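Long-range contacts in FI20010p1 (Drosophila melanogaster, PDB 7CFB), which probably takes part in piRNA amplification and gene silencing in the fly, acting through an extended Tudor domain that is likely to bind partner proteins: residues N62-A67 with C159-C164; K178-E183 with V190-I195. One frame throughout, in Å; residues are numbered along the deposited sequence.

Contact 1 of 2, residues N62-A67 with C159-C164; sequences NCAYVA and CDLINC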
# COMPACT_ATOMS: atom_id res chain seq x y z
N ASN A 62 15.38 -1.91 -5.16
CA ASN A 62 15.37 -1.71 -6.63
C ASN A 62 13.95 -1.60 -7.23
O ASN A 62 13.72 -0.65 -7.92
CB ASN A 62 16.31 -2.66 -7.37
CG ASN A 62 16.72 -2.17 -8.75
OD1 ASN A 62 16.46 -1.03 -9.12
ND2 ASN A 62 17.34 -3.04 -9.53
N CYS A 63 13.04 -2.51 -6.92
CA CYS A 63 11.68 -2.58 -7.51
C CYS A 63 10.80 -1.39 -7.15
O CYS A 63 11.06 -0.74 -6.16
CB CYS A 63 10.94 -3.76 -6.93
SG CYS A 63 10.21 -3.24 -5.36
N ALA A 64 9.80 -1.17 -7.98
CA ALA A 64 8.78 -0.11 -7.87
C ALA A 64 7.39 -0.76 -7.78
O ALA A 64 7.29 -1.95 -7.86
CB ALA A 64 8.85 0.80 -9.04
N TYR A 65 6.39 0.04 -7.48
CA TYR A 65 5.00 -0.44 -7.37
C TYR A 65 4.06 0.46 -8.17
O TYR A 65 4.18 1.65 -8.11
CB TYR A 65 4.60 -0.56 -5.91
CG TYR A 65 5.26 -1.67 -5.16
CD1 TYR A 65 6.50 -1.51 -4.58
CD2 TYR A 65 4.64 -2.89 -5.01
CE1 TYR A 65 7.12 -2.52 -3.89
CE2 TYR A 65 5.23 -3.92 -4.31
CZ TYR A 65 6.48 -3.73 -3.75
OH TYR A 65 7.07 -4.73 -3.08
N VAL A 66 3.14 -0.16 -8.91
CA VAL A 66 2.13 0.59 -9.70
C VAL A 66 0.74 0.19 -9.23
O VAL A 66 0.57 -0.93 -8.81
CB VAL A 66 2.31 0.43 -11.21
CG1 VAL A 66 3.60 1.06 -11.69
CG2 VAL A 66 2.23 -1.01 -11.65
N ALA A 67 -0.18 1.15 -9.24
CA ALA A 67 -1.56 0.92 -8.78
C ALA A 67 -2.55 1.52 -9.77
O ALA A 67 -2.40 2.66 -10.14
CB ALA A 67 -1.75 1.50 -7.41
N CYS A 159 6.68 -4.15 -9.56
CA CYS A 159 7.08 -3.87 -10.94
C CYS A 159 8.58 -3.61 -11.05
O CYS A 159 9.07 -2.72 -10.39
CB CYS A 159 6.33 -2.62 -11.36
SG CYS A 159 6.46 -2.21 -13.11
N ASP A 160 9.23 -4.32 -11.95
CA ASP A 160 10.65 -4.08 -12.27
C ASP A 160 10.63 -3.05 -13.39
O ASP A 160 10.18 -3.38 -14.46
CB ASP A 160 11.34 -5.40 -12.60
CG ASP A 160 12.75 -5.25 -13.16
OD1 ASP A 160 13.23 -4.13 -13.27
OD2 ASP A 160 13.34 -6.27 -13.48
N LEU A 161 11.02 -1.82 -13.11
CA LEU A 161 11.02 -0.77 -14.15
C LEU A 161 12.36 -0.83 -14.87
O LEU A 161 13.36 -0.82 -14.20
CB LEU A 161 10.80 0.61 -13.53
CG LEU A 161 9.38 0.94 -13.09
CD1 LEU A 161 9.34 2.23 -12.33
CD2 LEU A 161 8.41 0.99 -14.24
N ILE A 162 12.35 -0.86 -16.20
CA ILE A 162 13.60 -0.98 -16.99
C ILE A 162 13.72 0.20 -17.93
O ILE A 162 12.76 0.90 -18.12
CB ILE A 162 13.60 -2.31 -17.76
CG1 ILE A 162 12.53 -2.34 -18.83
CG2 ILE A 162 13.46 -3.48 -16.81
CD1 ILE A 162 12.43 -3.63 -19.53
N ASN A 163 14.94 0.42 -18.43
CA ASN A 163 15.26 1.51 -19.38
C ASN A 163 14.88 2.86 -18.78
O ASN A 163 14.25 3.63 -19.46
CB ASN A 163 14.65 1.26 -20.76
CG ASN A 163 14.84 -0.14 -21.28
OD1 ASN A 163 13.94 -0.69 -21.91
ND2 ASN A 163 15.99 -0.74 -21.07
N CYS A 164 15.18 3.08 -17.51
CA CYS A 164 14.84 4.38 -16.92
C CYS A 164 15.73 4.65 -15.71
O CYS A 164 16.35 3.74 -15.22
CB CYS A 164 13.39 4.44 -16.47
SG CYS A 164 12.97 3.20 -15.23
O HOH W 1 13.13 -1.38 -11.13
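Ala64 O takes the backbone N-H of Cys159, with 2.8 Å from Cys159 N to Ala64 O and the donor tilted from the carbonyl plane. The return bond, Ala64 N to Cys159 O, is 3.0 Å and straighter, with an N-H...O angle of 163°. Together they make one antiparallel hydrogen-bonded pair in the mixed sheet that is consistent with the SN-like (OB-fold) part of an extended Tudor domain. The two short strands meet steeply, at 116°, and this pair is the one beta bridge between them.

Ala64 and Cys159 send their side chains to the same face. There the Ala64 methyl meets one branch of Leu161, 3.6 Å from Ala64 CB to Leu161 CD1; Leu161 CG sits beside its own backbone N (chi1 -76°), which brings that branch round to the methyl. Val66 adds a looser apolar touch, its CG2 4.4 Å from Cys159 CB, and Cys159 also packs on Ala191. The Tyr65 side chain leaves its strand on the other side and touches Arg31 and Tyr34 of helix 30-36.

Past the bridge a water continues the link: it accepts from Leu161 N at 2.9 Å and donates weakly to Asn62 O.

Contact 2 of 2, residues K178-E183 with V190-I195; sequences KIRVHE and VAEPVI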
# COMPACT_ATOMS: atom_id res chain seq x y z
N LYS A 178 2.57 6.38 -17.63
CA LYS A 178 2.20 5.36 -18.63
C LYS A 178 3.36 4.38 -18.71
O LYS A 178 4.47 4.83 -18.77
CB LYS A 178 1.85 5.98 -19.99
CG LYS A 178 0.80 7.08 -19.96
CD LYS A 178 0.35 7.51 -21.32
CE LYS A 178 -0.66 8.64 -21.28
NZ LYS A 178 -1.83 8.35 -20.41
N ILE A 179 3.08 3.09 -18.64
CA ILE A 179 4.14 2.06 -18.67
C ILE A 179 3.87 1.07 -19.80
O ILE A 179 2.74 0.73 -19.99
CB ILE A 179 4.23 1.31 -17.32
CG1 ILE A 179 2.87 0.78 -16.89
CG2 ILE A 179 4.88 2.15 -16.24
CD1 ILE A 179 2.95 -0.35 -15.94
N ARG A 180 4.91 0.70 -20.54
CA ARG A 180 4.79 -0.37 -21.54
C ARG A 180 5.03 -1.66 -20.76
O ARG A 180 6.11 -1.83 -20.26
CB ARG A 180 5.83 -0.33 -22.66
CG ARG A 180 6.28 1.04 -23.09
CD ARG A 180 7.16 0.94 -24.31
NE ARG A 180 7.17 2.21 -25.00
CZ ARG A 180 6.51 2.44 -26.11
NH1 ARG A 180 5.83 1.47 -26.66
NH2 ARG A 180 6.57 3.62 -26.67
N VAL A 181 4.05 -2.53 -20.72
CA VAL A 181 4.18 -3.79 -19.96
C VAL A 181 4.91 -4.83 -20.80
O VAL A 181 4.37 -5.26 -21.77
CB VAL A 181 2.77 -4.25 -19.55
CG1 VAL A 181 2.78 -5.43 -18.62
CG2 VAL A 181 1.97 -3.11 -18.98
N HIS A 182 6.18 -5.08 -20.51
CA HIS A 182 6.94 -6.14 -21.20
C HIS A 182 6.48 -7.52 -20.74
O HIS A 182 6.31 -8.37 -21.55
CB HIS A 182 8.44 -6.00 -20.95
CG HIS A 182 9.10 -4.87 -21.65
ND1 HIS A 182 8.63 -3.59 -21.60
CD2 HIS A 182 10.23 -4.82 -22.38
CE1 HIS A 182 9.40 -2.81 -22.29
NE2 HIS A 182 10.38 -3.54 -22.77
N GLU A 183 6.39 -7.73 -19.44
CA GLU A 183 5.97 -9.06 -18.97
C GLU A 183 5.02 -8.92 -17.79
O GLU A 183 5.19 -8.06 -16.98
CB GLU A 183 7.14 -9.89 -18.45
CG GLU A 183 8.26 -10.05 -19.43
CD GLU A 183 9.52 -10.66 -18.85
OE1 GLU A 183 9.42 -11.55 -18.01
OE2 GLU A 183 10.58 -10.23 -19.25
N VAL A 190 7.19 -6.57 -15.50
CA VAL A 190 8.39 -5.94 -16.07
C VAL A 190 7.81 -4.88 -16.98
O VAL A 190 7.14 -5.24 -17.91
CB VAL A 190 9.29 -6.95 -16.81
CG1 VAL A 190 10.37 -6.24 -17.58
CG2 VAL A 190 9.88 -7.96 -15.86
N ALA A 191 8.01 -3.63 -16.64
CA ALA A 191 7.43 -2.52 -17.42
C ALA A 191 8.45 -1.40 -17.62
O ALA A 191 9.31 -1.23 -16.81
CB ALA A 191 6.22 -2.00 -16.72
N GLU A 192 8.29 -0.66 -18.69
CA GLU A 192 9.17 0.47 -19.04
C GLU A 192 8.31 1.72 -19.04
O GLU A 192 7.32 1.73 -19.70
CB GLU A 192 9.78 0.15 -20.40
CG GLU A 192 10.22 1.35 -21.17
CD GLU A 192 11.03 1.02 -22.40
OE1 GLU A 192 11.04 -0.12 -22.79
OE2 GLU A 192 11.61 1.91 -22.96
N PRO A 193 8.62 2.78 -18.28
CA PRO A 193 7.78 3.94 -18.30
C PRO A 193 7.93 4.68 -19.62
O PRO A 193 8.96 4.66 -20.19
CB PRO A 193 8.30 4.78 -17.15
CG PRO A 193 9.70 4.33 -16.97
CD PRO A 193 9.71 2.88 -17.35
N VAL A 194 6.85 5.30 -20.07
CA VAL A 194 6.92 6.14 -21.28
C VAL A 194 7.03 7.56 -20.76
O VAL A 194 6.31 7.91 -19.83
CB VAL A 194 5.77 5.88 -22.27
CG1 VAL A 194 5.68 4.42 -22.60
CG2 VAL A 194 4.45 6.37 -21.75
N ILE A 195 8.03 8.26 -21.26
CA ILE A 195 8.45 9.62 -20.80
C ILE A 195 7.36 10.65 -21.08
O ILE A 195 6.85 11.20 -20.09
CB ILE A 195 9.80 9.97 -21.45
CG1 ILE A 195 9.68 10.00 -22.98
CG2 ILE A 195 10.87 8.99 -21.02
CD1 ILE A 195 10.89 10.54 -23.70
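His182 lies against Val190 and Glu192. His182 CB sits 3.4 Å from Val190 O and meets Val190 CG1. CG stands anti to the carbonyl carbon, beside the backbone N (chi1 -73°), which swings the ring toward Glu192 and Arg180 O. His182 ND1 reaches back along its own strand and gives a weak bond, 3.4 Å, to Arg180 O, which lies in the ring plane. His182 CE1 meets the carboxylate at the ring edge, 3.2 Å from Glu192 OE1, with the two planes 30° apart. Replacing the ring by an alanine is likely to leave the Glu192 carboxylate with no ring edge beside it and to take from Arg180 O its weak bond to ND1.

The hairpin has a classic beta bulge at this point: His182 and Glu183 both face Val190, and Val190 O receives Glu183 N at 3.0 Å on a lone pair in the carbonyl plane, plus a weak bond from His182 N.

On the face carrying Glu192 and Val194, Arg180 crosses Val194 at about a right angle, Val194 CG1 lying 3.5 Å from Arg180 CG. On the opposite face Ile179 CD1, the end of the longer branch, meets the Ala191 methyl, 3.7 Å from Ala191 CB.

How the contacts relate
From the N terminus, strand 49-57 runs into 64-67, and 91 residues, including the six-stranded antiparallel sheet that is probably the Tudor core, follow before contact 1 closes that long loop on strand 157-161. The chain then passes helix 166-169 into strand 176-184 and turns back, so contact 2 closes a tight hairpin. The two loops are in series and neither nest nor cross. Their join is lateral: strands 157-161 and 189-194 run parallel as neighbours, with probable hydrogen bonds from Ala191 to Asp160 and Ile162, and the contact centres lie about 8 Å apart. Strand 49-57 pairs with both 64-67 and 176-184, returning the five-stranded sheet to its start.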